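Local coordinates for Cas13d (uncultured Ruminococcus sp, PDB 6IV9), which binds a CRISPR RNA and, through its two HEPN domains, governs its maturation and the cleavage of target RNA, at residues R692-I697 / I724-T729; P764-K769 / R776-T781; T781-C786 / L795-N800. The protein carries 2 engineered substitutions. All coordinates share one frame; numbering follows the deposited sequence.

In the fold
Contact 1 (692-697 with 724-729) stands apart from the other two: its centre lies about 51 Å from those of contacts 2 and 3, and the nearest atoms are still about 36 Å away. Contact 2 (764-769 with 776-781) and contact 3 (781-786 with 795-800) are neighbours, with centres about 13 Å apart. Both use helix 777-788, share Thr-781 and touch where Glu-765 CD meets Leu-785 CD2 at 4.0 Å. Their relation to the bound RNA differs. Contact 1 reaches the sugar of U38 of chain B through Thr-729, contact 3 holds the phosphates of U4 and G5 of chain B, and contact 2 stays about 12 Å from the RNA at its nearest atom.

Contact 1: R692-I697 / I724-T729; sequences RMIKNI and IGLYLT. With nucleotides of chain B.
The phenol ring of Tyr-727 has Ile-697 over one face and Ile-694 at its edge. CG2 of Ile-697 sits above the ring centre, 4.2 Å from the plane of the Tyr-727 ring, while CD1 of the same isoleucine lies over the root of the ring, 4.0 Å from Tyr-727 CG. The two branches thus cover the face from centre to stem: CG1 of Ile-697 is anti to the backbone N (chi1 -167°) and carries CD1 toward the stem, and CG2, placed between the backbone N and the carbonyl carbon, falls over the middle. At the edge, in the plane of the ring, Ile-694 CG2 approaches Tyr-727 CD1 to 3.8 Å. The phenol oxygen is served from outside these segments, by a hydrogen bond to the backbone O of Ile-590. The arrangement joins the C-terminal end of helix 683-696 to the long helix 713-760, and the backbones come near enough for the CA atoms of Ile-694 and Tyr-727 to be 6.0 Å apart. Ile-694 sends its other branch to the neighbouring leucine, its CD1 lying 4.3 Å from Leu-726 CG, and Leu-726 in turn packs on Tyr-669 and Cys-673 of helix 663-673. Further along helix 713-760, Thr-729 turns OG1 back to Gly-725 O, a 2.8 Å hydrogen bond tilted 31° from the carbonyl plane; its backbone N takes the same oxygen from the opposite face. With the hydroxyl held in this way, Thr-729 CG2 meets the crRNA backbone, 3.9 Å from C4' of U38 of chain B.

Contact 2: P764-K769 / R776-T781; sequences PELASK and RILSQT
Ile-777 opens helix 777-788 and sets its CG1 against two side chains of 764-769. The latter segment is a short 3-10 turn, 764-766, that runs on into a type I beta turn from Leu-766 to Lys-769; the loop after helix 713-760 packs here on the first turns of helix 777-788. CG of Lys-769 comes within 4.1 Å of Ile-777 CG1, the two chains crossing at about a right angle; Lys-769 bends at chi2 (-59°), and it is the aliphatic root of the lysine that does the touching. Leu-766 CD1 lies 4.3 Å from Ile-777 CG1. One residue on, Leu-778 starts out away from the loop, but its CD2 comes back to 4.0 Å from Leu-766 CD2, branch against branch. Phe-756 and Tyr-759 of helix 713-760 line the same apolar cluster. A turn later comes Thr-781, whose OG1 donates to Ile-777 O at 2.7 Å, while the backbone N of Thr-781 reaches that oxygen from the opposite face of its plane. The carbonyl is thereby gripped twice and the hydroxyl is fixed; Leu-766 CD1 comes against the threonine side chain at a slant, 3.5 Å from Thr-781 OG1. An alanine here would take away both OG1 and CG2, and is likely to open a gap beside Leu-766 CD1 and to cost Ile-777 O its second donor. Glu-765 bends at chi2 (80°) and sends its carboxylate to Arg-789 in a salt bridge, while its CB rests 3.9 Å from Thr-781 CG2.

Contact 3: T781-C786 / L795-N800; sequences TLCELC and LFLKKN. With nucleotides of chain B.
NZ of Lys-798 donates to Cys-786 O at 3.1 Å and, more weakly, to Arg-789 O, and so ties helix 795-799 to the C-terminal part of helix 777-788. The bond to Cys-786 O lies in the carbonyl plane, on a lone pair. The lysine reaches it by a bend at chi2 (55°), after which the chain runs straight to the amine. Beneath the lysine, SG of Cys-786 is tucked between the helices, 3.7 Å from Leu-797 CB and 4.0 Å from Lys-798 CB. Leu-797 is wedged against Leu-782 and the two cysteines: Leu-797 CD1 meets Leu-782 CB at 3.7 Å and Cys-783 SG at 4.0 Å, and Ile-901 of helix 901-908 packs against the leucine as well. The axes of segments 781-786 and 795-799 cross at -41° with a closest approach of 9.3 Å, and helix 801-813 packs on both cysteines through Arg-804. Asn-800 is the N-cap of that helix, its OD1 bonded to Leu-803 N. The C-terminal end of helix 795-799 and Asn-800 after it face nucleotides U4 and G5 of the crRNA. Lys-799, extended beyond CG, brings NZ to OP1 of G5 of chain B at 3.0 Å, with a weak bond to O3' of U4 of chain B and a long, weak ion pair to Glu-140, a residue of a magnesium site. The other end of the Asn-800 amide, ND2, donates to OP1 of U4 of chain B at 3.1 Å, a nearly straight bond with an N-H...O angle of 162°.

Contact 1: R692-I697 / I724-T729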
loop_
_atom_site.group_PDB
_atom_site.type_symbol
_atom_site.label_atom_id
_atom_site.label_comp_id
_atom_site.label_asym_id
_atom_site.label_seq_id
_atom_site.Cartn_x
_atom_site.Cartn_y
_atom_site.Cartn_z
ATOM N N ARG A 692 0.232 31.749 -1.699
ATOM C CA ARG A 692 -0.371 32.868 -0.940
ATOM C C ARG A 692 -1.851 32.589 -0.691
ATOM O O ARG A 692 -2.318 32.882 0.378
ATOM C CB ARG A 692 -0.207 34.168 -1.715
ATOM C CG ARG A 692 1.170 34.774 -1.551
ATOM C CD ARG A 692 1.140 36.250 -1.879
ATOM N NE ARG A 692 1.133 36.458 -3.312
ATOM C CZ ARG A 692 2.156 36.250 -4.119
ATOM N NH1 ARG A 692 1.963 36.282 -5.417
ATOM N NH2 ARG A 692 3.359 36.018 -3.636
ATOM N N MET A 693 -2.544 32.042 -1.678
ATOM C CA MET A 693 -3.983 31.737 -1.512
ATOM C C MET A 693 -4.157 30.711 -0.398
ATOM O O MET A 693 -5.055 30.865 0.389
ATOM C CB MET A 693 -4.544 31.115 -2.782
ATOM C CG MET A 693 -4.708 32.087 -3.882
ATOM S SD MET A 693 -5.850 31.429 -5.080
ATOM C CE MET A 693 -6.117 29.794 -4.424
ATOM N N ILE A 694 -3.321 29.685 -0.401
ATOM C CA ILE A 694 -3.366 28.609 0.622
ATOM C C ILE A 694 -3.051 29.208 1.992
ATOM O O ILE A 694 -3.739 28.919 2.943
ATOM C CB ILE A 694 -2.404 27.485 0.221
ATOM C CG1 ILE A 694 -2.976 26.701 -0.953
ATOM C CG2 ILE A 694 -2.092 26.591 1.393
ATOM C CD1 ILE A 694 -1.980 25.879 -1.668
ATOM N N LYS A 695 -2.081 30.101 2.051
ATOM C CA LYS A 695 -1.702 30.734 3.327
ATOM C C LYS A 695 -2.887 31.528 3.894
ATOM O O LYS A 695 -2.987 31.610 5.090
ATOM C CB LYS A 695 -0.512 31.663 3.097
ATOM C CG LYS A 695 -0.056 32.445 4.311
ATOM C CD LYS A 695 0.797 33.629 3.966
ATOM C CE LYS A 695 2.063 33.730 4.782
ATOM N NZ LYS A 695 1.842 33.561 6.233
ATOM N N ASN A 696 -3.703 32.111 3.023
ATOM C CA ASN A 696 -4.786 33.053 3.415
ATOM C C ASN A 696 -6.187 32.446 3.390
ATOM O O ASN A 696 -7.108 33.175 3.645
ATOM C CB ASN A 696 -4.772 34.287 2.520
ATOM C CG ASN A 696 -3.532 35.122 2.729
ATOM O OD1 ASN A 696 -3.055 35.271 3.837
ATOM N ND2 ASN A 696 -2.994 35.650 1.656
ATOM N N ILE A 697 -6.324 31.159 3.113
ATOM C CA ILE A 697 -7.671 30.529 3.050
ATOM C C ILE A 697 -8.347 30.557 4.430
ATOM O O ILE A 697 -7.659 30.498 5.409
ATOM C CB ILE A 697 -7.547 29.084 2.546
ATOM C CG1 ILE A 697 -8.901 28.504 2.168
ATOM C CG2 ILE A 697 -6.868 28.220 3.583
ATOM C CD1 ILE A 697 -8.791 27.184 1.489
ATOM N N ILE A 724 -10.575 24.852 -2.662
ATOM C CA ILE A 724 -10.593 23.835 -1.575
ATOM C C ILE A 724 -9.883 22.571 -2.066
ATOM O O ILE A 724 -9.149 21.985 -1.315
ATOM C CB ILE A 724 -12.037 23.554 -1.133
ATOM C CG1 ILE A 724 -12.631 24.750 -0.396
ATOM C CG2 ILE A 724 -12.113 22.285 -0.313
ATOM C CD1 ILE A 724 -14.068 24.592 -0.021
ATOM N N GLY A 725 -10.127 22.182 -3.306
ATOM C CA GLY A 725 -9.495 20.957 -3.808
ATOM C C GLY A 725 -7.987 21.077 -3.816
ATOM O O GLY A 725 -7.329 20.136 -3.458
ATOM N N LEU A 726 -7.470 22.207 -4.274
ATOM C CA LEU A 726 -6.003 22.395 -4.304
ATOM C C LEU A 726 -5.451 22.422 -2.884
ATOM O O LEU A 726 -4.440 21.833 -2.660
ATOM C CB LEU A 726 -5.666 23.700 -5.018
ATOM C CG LEU A 726 -4.206 24.119 -4.905
ATOM C CD1 LEU A 726 -3.301 23.073 -5.514
ATOM C CD2 LEU A 726 -3.979 25.454 -5.559
ATOM N N TYR A 727 -6.133 23.114 -1.983
ATOM C CA TYR A 727 -5.647 23.218 -0.590
ATOM C C TYR A 727 -5.568 21.825 0.031
ATOM O O TYR A 727 -4.553 21.476 0.566
ATOM C CB TYR A 727 -6.599 24.091 0.230
ATOM C CG TYR A 727 -6.342 24.066 1.710
ATOM C CD1 TYR A 727 -5.145 24.492 2.225
ATOM C CD2 TYR A 727 -7.276 23.578 2.596
ATOM C CE1 TYR A 727 -4.888 24.468 3.578
ATOM C CE2 TYR A 727 -7.035 23.535 3.955
ATOM C CZ TYR A 727 -5.834 23.986 4.455
ATOM O OH TYR A 727 -5.558 23.946 5.776
ATOM N N LEU A 728 -6.624 21.042 -0.104
ATOM C CA LEU A 728 -6.610 19.680 0.480
ATOM C C LEU A 728 -5.527 18.824 -0.184
ATOM O O LEU A 728 -4.882 18.077 0.506
ATOM C CB LEU A 728 -7.992 19.057 0.305
ATOM C CG LEU A 728 -9.080 19.675 1.168
ATOM C CD1 LEU A 728 -10.423 19.045 0.882
ATOM C CD2 LEU A 728 -8.726 19.558 2.630
ATOM N N THR A 729 -5.397 18.924 -1.498
ATOM C CA THR A 729 -4.389 18.124 -2.230
ATOM C C THR A 729 -2.985 18.489 -1.749
ATOM O O THR A 729 -2.223 17.602 -1.471
ATOM C CB THR A 729 -4.485 18.346 -3.740
ATOM O OG1 THR A 729 -5.777 17.948 -4.168
ATOM C CG2 THR A 729 -3.440 17.577 -4.508
ATOM P P U B 38 -1.853 11.483 -5.683
ATOM O OP1 U B 38 -1.213 11.326 -4.417
ATOM O OP2 U B 38 -3.153 10.930 -5.966
ATOM O "O5'" U B 38 -1.916 13.057 -5.897
ATOM C "C5'" U B 38 -2.631 13.559 -6.963
ATOM C "C4'" U B 38 -2.245 15.005 -7.187
ATOM O "O4'" U B 38 -0.816 15.074 -7.395
ATOM C "C3'" U B 38 -2.850 15.547 -8.466
ATOM O "O3'" U B 38 -4.132 16.086 -8.135
ATOM C "C2'" U B 38 -1.842 16.612 -8.896
ATOM O "O2'" U B 38 -1.987 17.809 -8.164
ATOM C "C1'" U B 38 -0.531 15.989 -8.440
ATOM N N1 U B 38 0.181 15.287 -9.511
ATOM C C2 U B 38 1.564 15.277 -9.432
ATOM O O2 U B 38 2.176 15.831 -8.524
ATOM N N3 U B 38 2.197 14.577 -10.438
ATOM C C4 U B 38 1.592 13.880 -11.484
ATOM O O4 U B 38 2.292 13.281 -12.316
ATOM C C5 U B 38 0.151 13.896 -11.454
ATOM C C6 U B 38 -0.487 14.587 -10.491
#

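Contact 2: P764-K769 / R776-T781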
loop_
_atom_site.group_PDB
_atom_site.type_symbol
_atom_site.label_atom_id
_atom_site.label_comp_id
_atom_site.label_asym_id
_atom_site.label_seq_id
_atom_site.Cartn_x
_atom_site.Cartn_y
_atom_site.Cartn_z
ATOM N N PRO A 764 26.023 -17.229 20.138
ATOM C CA PRO A 764 26.125 -17.417 21.582
ATOM C C PRO A 764 26.279 -16.083 22.315
ATOM O O PRO A 764 25.716 -15.916 23.331
ATOM C CB PRO A 764 27.424 -18.214 21.732
ATOM C CG PRO A 764 27.525 -18.961 20.440
ATOM C CD PRO A 764 27.059 -17.948 19.421
ATOM N N GLU A 765 26.947 -15.134 21.678
ATOM C CA GLU A 765 27.230 -13.801 22.264
ATOM C C GLU A 765 25.945 -13.018 22.565
ATOM O O GLU A 765 26.011 -12.103 23.361
ATOM C CB GLU A 765 28.156 -13.020 21.340
ATOM C CG GLU A 765 29.585 -13.507 21.361
ATOM C CD GLU A 765 29.858 -14.737 20.521
ATOM O OE1 GLU A 765 28.963 -15.182 19.826
ATOM O OE2 GLU A 765 30.978 -15.242 20.573
ATOM N N LEU A 766 24.841 -13.356 21.905
ATOM C CA LEU A 766 23.545 -12.648 22.051
ATOM C C LEU A 766 22.689 -13.374 23.088
ATOM O O LEU A 766 21.636 -12.893 23.403
ATOM C CB LEU A 766 22.841 -12.728 20.694
ATOM C CG LEU A 766 22.787 -11.480 19.820
ATOM C CD1 LEU A 766 23.939 -10.539 20.054
ATOM C CD2 LEU A 766 22.666 -11.841 18.356
ATOM N N ALA A 767 23.236 -14.407 23.706
ATOM C CA ALA A 767 22.428 -15.291 24.569
ATOM C C ALA A 767 21.724 -14.556 25.713
ATOM O O ALA A 767 20.559 -14.825 25.911
ATOM C CB ALA A 767 23.313 -16.389 25.089
ATOM N N SER A 768 22.380 -13.643 26.416
ATOM C CA SER A 768 21.671 -13.001 27.551
ATOM C C SER A 768 21.112 -11.618 27.192
ATOM O O SER A 768 20.569 -10.971 28.083
ATOM C CB SER A 768 22.590 -12.901 28.723
ATOM O OG SER A 768 23.619 -11.982 28.430
ATOM N N LYS A 769 21.228 -11.198 25.934
ATOM C CA LYS A 769 20.843 -9.822 25.532
ATOM C C LYS A 769 19.340 -9.622 25.325
ATOM O O LYS A 769 18.696 -10.506 24.820
ATOM C CB LYS A 769 21.621 -9.433 24.277
ATOM C CG LYS A 769 23.118 -9.654 24.356
ATOM C CD LYS A 769 23.743 -8.891 25.484
ATOM C CE LYS A 769 25.249 -8.943 25.474
ATOM N NZ LYS A 769 25.823 -7.720 26.067
ATOM N N ARG A 776 21.349 -1.158 19.371
ATOM C CA ARG A 776 22.582 -1.285 18.557
ATOM C C ARG A 776 23.261 -2.647 18.730
ATOM O O ARG A 776 24.191 -2.900 18.003
ATOM C CB ARG A 776 23.595 -0.199 18.928
ATOM C CG ARG A 776 23.059 1.219 18.892
ATOM C CD ARG A 776 24.042 2.184 19.517
ATOM N NE ARG A 776 24.267 1.890 20.915
ATOM C CZ ARG A 776 25.409 2.071 21.544
ATOM N NH1 ARG A 776 26.379 2.746 20.969
ATOM N NH2 ARG A 776 25.578 1.580 22.749
ATOM N N ILE A 777 22.757 -3.494 19.614
ATOM C CA ILE A 777 23.466 -4.756 19.972
ATOM C C ILE A 777 23.682 -5.695 18.776
ATOM O O ILE A 777 24.725 -6.321 18.741
ATOM C CB ILE A 777 22.779 -5.446 21.161
ATOM C CG1 ILE A 777 23.605 -6.601 21.725
ATOM C CG2 ILE A 777 21.382 -5.892 20.806
ATOM C CD1 ILE A 777 24.949 -6.204 22.236
ATOM N N LEU A 778 22.710 -5.825 17.878
ATOM C CA LEU A 778 22.910 -6.750 16.739
ATOM C C LEU A 778 24.045 -6.262 15.838
ATOM O O LEU A 778 24.936 -7.028 15.563
ATOM C CB LEU A 778 21.607 -6.780 15.947
ATOM C CG LEU A 778 21.161 -8.125 15.395
ATOM C CD1 LEU A 778 20.510 -7.977 14.048
ATOM C CD2 LEU A 778 22.253 -9.163 15.389
ATOM N N SER A 779 23.999 -5.009 15.416
ATOM C CA SER A 779 25.065 -4.493 14.532
ATOM C C SER A 779 26.417 -4.542 15.250
ATOM O O SER A 779 27.386 -4.907 14.640
ATOM C CB SER A 779 24.757 -3.101 14.104
ATOM O OG SER A 779 23.637 -3.091 13.267
ATOM N N GLN A 780 26.436 -4.153 16.517
ATOM C CA GLN A 780 27.694 -4.118 17.297
ATOM C C GLN A 780 28.264 -5.532 17.418
ATOM O O GLN A 780 29.417 -5.728 17.092
ATOM C CB GLN A 780 27.314 -3.604 18.677
ATOM C CG GLN A 780 28.454 -3.128 19.550
ATOM C CD GLN A 780 27.846 -2.691 20.861
ATOM O OE1 GLN A 780 27.386 -1.567 21.016
ATOM N NE2 GLN A 780 27.786 -3.609 21.806
ATOM N N THR A 781 27.435 -6.482 17.808
ATOM C CA THR A 781 27.903 -7.872 17.973
ATOM C C THR A 781 28.384 -8.448 16.640
ATOM O O THR A 781 29.429 -9.038 16.619
ATOM C CB THR A 781 26.797 -8.737 18.568
ATOM O OG1 THR A 781 26.431 -8.150 19.805
ATOM C CG2 THR A 781 27.239 -10.159 18.787
#

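Contact 3: T781-C786 / L795-N800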
loop_
_atom_site.group_PDB
_atom_site.type_symbol
_atom_site.label_atom_id
_atom_site.label_comp_id
_atom_site.label_asym_id
_atom_site.label_seq_id
_atom_site.Cartn_x
_atom_site.Cartn_y
_atom_site.Cartn_z
ATOM N N THR A 781 27.435 -6.482 17.808
ATOM C CA THR A 781 27.903 -7.872 17.973
ATOM C C THR A 781 28.384 -8.448 16.640
ATOM O O THR A 781 29.429 -9.038 16.619
ATOM C CB THR A 781 26.797 -8.737 18.568
ATOM O OG1 THR A 781 26.431 -8.150 19.805
ATOM C CG2 THR A 781 27.239 -10.159 18.787
ATOM N N LEU A 782 27.632 -8.260 15.566
ATOM C CA LEU A 782 28.042 -8.805 14.252
ATOM C C LEU A 782 29.322 -8.136 13.756
ATOM O O LEU A 782 30.104 -8.811 13.146
ATOM C CB LEU A 782 26.884 -8.673 13.267
ATOM C CG LEU A 782 25.663 -9.511 13.622
ATOM C CD1 LEU A 782 24.547 -9.285 12.637
ATOM C CD2 LEU A 782 26.034 -10.972 13.687
ATOM N N CYS A 783 29.473 -6.833 13.955
ATOM C CA CYS A 783 30.709 -6.144 13.511
ATOM C C CYS A 783 31.904 -6.689 14.297
ATOM O O CYS A 783 32.901 -6.979 13.696
ATOM C CB CYS A 783 30.614 -4.638 13.703
ATOM S SG CYS A 783 29.542 -3.810 12.501
ATOM N N GLU A 784 31.744 -6.871 15.599
ATOM C CA GLU A 784 32.845 -7.381 16.454
ATOM C C GLU A 784 33.256 -8.780 15.990
ATOM O O GLU A 784 34.442 -9.040 15.930
ATOM C CB GLU A 784 32.358 -7.472 17.894
ATOM C CG GLU A 784 32.302 -6.143 18.611
ATOM C CD GLU A 784 31.647 -6.191 19.982
ATOM O OE1 GLU A 784 31.618 -5.160 20.641
ATOM O OE2 GLU A 784 31.161 -7.254 20.376
ATOM N N LEU A 785 32.290 -9.636 15.676
ATOM C CA LEU A 785 32.578 -11.016 15.221
ATOM C C LEU A 785 33.342 -10.978 13.900
ATOM O O LEU A 785 34.199 -11.813 13.719
ATOM C CB LEU A 785 31.285 -11.816 15.102
ATOM C CG LEU A 785 30.591 -12.092 16.425
ATOM C CD1 LEU A 785 29.226 -12.698 16.204
ATOM C CD2 LEU A 785 31.444 -12.988 17.294
ATOM N N CYS A 786 33.015 -10.050 13.012
ATOM C CA CYS A 786 33.758 -9.999 11.736
ATOM C C CYS A 786 35.221 -9.673 12.027
ATOM O O CYS A 786 36.072 -10.224 11.380
ATOM C CB CYS A 786 33.203 -8.928 10.811
ATOM S SG CYS A 786 31.638 -9.393 10.040
ATOM N N LEU A 795 27.138 -11.921 5.767
ATOM C CA LEU A 795 28.015 -11.643 4.604
ATOM C C LEU A 795 28.142 -10.148 4.316
ATOM O O LEU A 795 29.145 -9.773 3.773
ATOM C CB LEU A 795 27.535 -12.402 3.368
ATOM C CG LEU A 795 27.293 -13.892 3.561
ATOM C CD1 LEU A 795 27.061 -14.578 2.234
ATOM C CD2 LEU A 795 28.428 -14.538 4.317
ATOM N N PHE A 796 27.114 -9.358 4.600
ATOM C CA PHE A 796 27.231 -7.929 4.239
ATOM C C PHE A 796 28.423 -7.319 4.975
ATOM O O PHE A 796 29.223 -6.666 4.355
ATOM C CB PHE A 796 26.002 -7.152 4.708
ATOM C CG PHE A 796 24.718 -7.414 3.966
ATOM C CD1 PHE A 796 24.603 -7.137 2.619
ATOM C CD2 PHE A 796 23.611 -7.889 4.631
ATOM C CE1 PHE A 796 23.417 -7.360 1.948
ATOM C CE2 PHE A 796 22.426 -8.113 3.958
ATOM C CZ PHE A 796 22.337 -7.845 2.620
ATOM N N LEU A 797 28.486 -7.519 6.280
ATOM C CA LEU A 797 29.586 -6.986 7.114
ATOM C C LEU A 797 30.921 -7.688 6.839
ATOM O O LEU A 797 31.925 -7.018 6.845
ATOM C CB LEU A 797 29.175 -7.100 8.580
ATOM C CG LEU A 797 27.967 -6.252 8.954
ATOM C CD1 LEU A 797 27.560 -6.495 10.385
ATOM C CD2 LEU A 797 28.249 -4.784 8.719
ATOM N N LYS A 798 30.920 -9.005 6.674
ATOM C CA LYS A 798 32.200 -9.718 6.469
ATOM C C LYS A 798 32.866 -9.312 5.156
ATOM O O LYS A 798 34.046 -9.063 5.164
ATOM C CB LYS A 798 31.975 -11.228 6.496
ATOM C CG LYS A 798 33.239 -12.069 6.564
ATOM C CD LYS A 798 34.133 -11.698 7.725
ATOM C CE LYS A 798 35.367 -12.561 7.855
ATOM N NZ LYS A 798 36.140 -12.230 9.069
ATOM N N LYS A 799 32.105 -9.285 4.073
ATOM C CA LYS A 799 32.625 -8.990 2.717
ATOM C C LYS A 799 33.082 -7.546 2.547
ATOM O O LYS A 799 33.931 -7.326 1.724
ATOM C CB LYS A 799 31.617 -9.379 1.640
ATOM C CG LYS A 799 31.287 -10.853 1.616
ATOM C CD LYS A 799 30.556 -11.262 0.390
ATOM C CE LYS A 799 30.778 -12.720 0.088
ATOM N NZ LYS A 799 30.092 -13.132 -1.146
ATOM N N ASN A 800 32.486 -6.607 3.261
ATOM C CA ASN A 800 32.845 -5.194 3.007
ATOM C C ASN A 800 33.468 -4.594 4.262
ATOM O O ASN A 800 32.754 -4.047 5.060
ATOM C CB ASN A 800 31.622 -4.421 2.521
ATOM C CG ASN A 800 31.984 -3.152 1.789
ATOM O OD1 ASN A 800 32.762 -2.366 2.282
ATOM N ND2 ASN A 800 31.427 -2.962 0.615
ATOM P P U B 4 29.031 -5.216 -1.572
ATOM O OP1 U B 4 29.923 -5.489 -0.407
ATOM O OP2 U B 4 29.453 -4.397 -2.683
ATOM O "O5'" U B 4 28.516 -6.574 -2.182
ATOM C "C5'" U B 4 28.093 -7.663 -1.313
ATOM C "C4'" U B 4 27.491 -8.775 -2.120
ATOM O "O4'" U B 4 26.240 -8.344 -2.773
ATOM C "C3'" U B 4 28.330 -9.301 -3.291
ATOM O "O3'" U B 4 29.331 -10.230 -2.880
ATOM C "C2'" U B 4 27.267 -9.993 -4.126
ATOM O "O2'" U B 4 26.820 -11.201 -3.536
ATOM C "C1'" U B 4 26.128 -8.976 -4.041
ATOM N N1 U B 4 26.240 -7.959 -5.102
ATOM C C2 U B 4 25.760 -8.295 -6.351
ATOM O O2 U B 4 25.290 -9.400 -6.614
ATOM N N3 U B 4 25.843 -7.297 -7.289
ATOM C C4 U B 4 26.406 -6.058 -7.141
ATOM O O4 U B 4 26.413 -5.279 -8.096
ATOM C C5 U B 4 26.889 -5.783 -5.824
ATOM C C6 U B 4 26.802 -6.726 -4.875
ATOM P P G B 5 30.688 -10.404 -3.804
ATOM O OP1 G B 5 31.567 -11.218 -2.980
ATOM O OP2 G B 5 31.111 -9.131 -4.322
ATOM O "O5'" G B 5 30.116 -11.221 -5.026
ATOM C "C5'" G B 5 29.685 -12.575 -4.793
ATOM C "C4'" G B 5 29.074 -13.203 -5.996
ATOM O "O4'" G B 5 27.926 -12.456 -6.484
ATOM C "C3'" G B 5 29.962 -13.297 -7.224
ATOM O "O3'" G B 5 30.923 -14.318 -7.069
ATOM C "C2'" G B 5 28.920 -13.613 -8.276
ATOM O "O2'" G B 5 28.438 -14.949 -8.217
ATOM C "C1'" G B 5 27.852 -12.593 -7.894
ATOM N N9 G B 5 28.034 -11.282 -8.519
ATOM C C8 G B 5 28.426 -10.101 -7.953
ATOM N N7 G B 5 28.375 -9.096 -8.787
ATOM C C5 G B 5 28.000 -9.665 -9.992
ATOM C C6 G B 5 27.839 -9.076 -11.272
ATOM O O6 G B 5 27.952 -7.889 -11.588
ATOM N N1 G B 5 27.460 -10.015 -12.221
ATOM C C2 G B 5 27.286 -11.353 -11.978
ATOM N N2 G B 5 26.909 -12.102 -13.022
ATOM N N3 G B 5 27.404 -11.906 -10.784
ATOM C C4 G B 5 27.797 -11.012 -9.853
#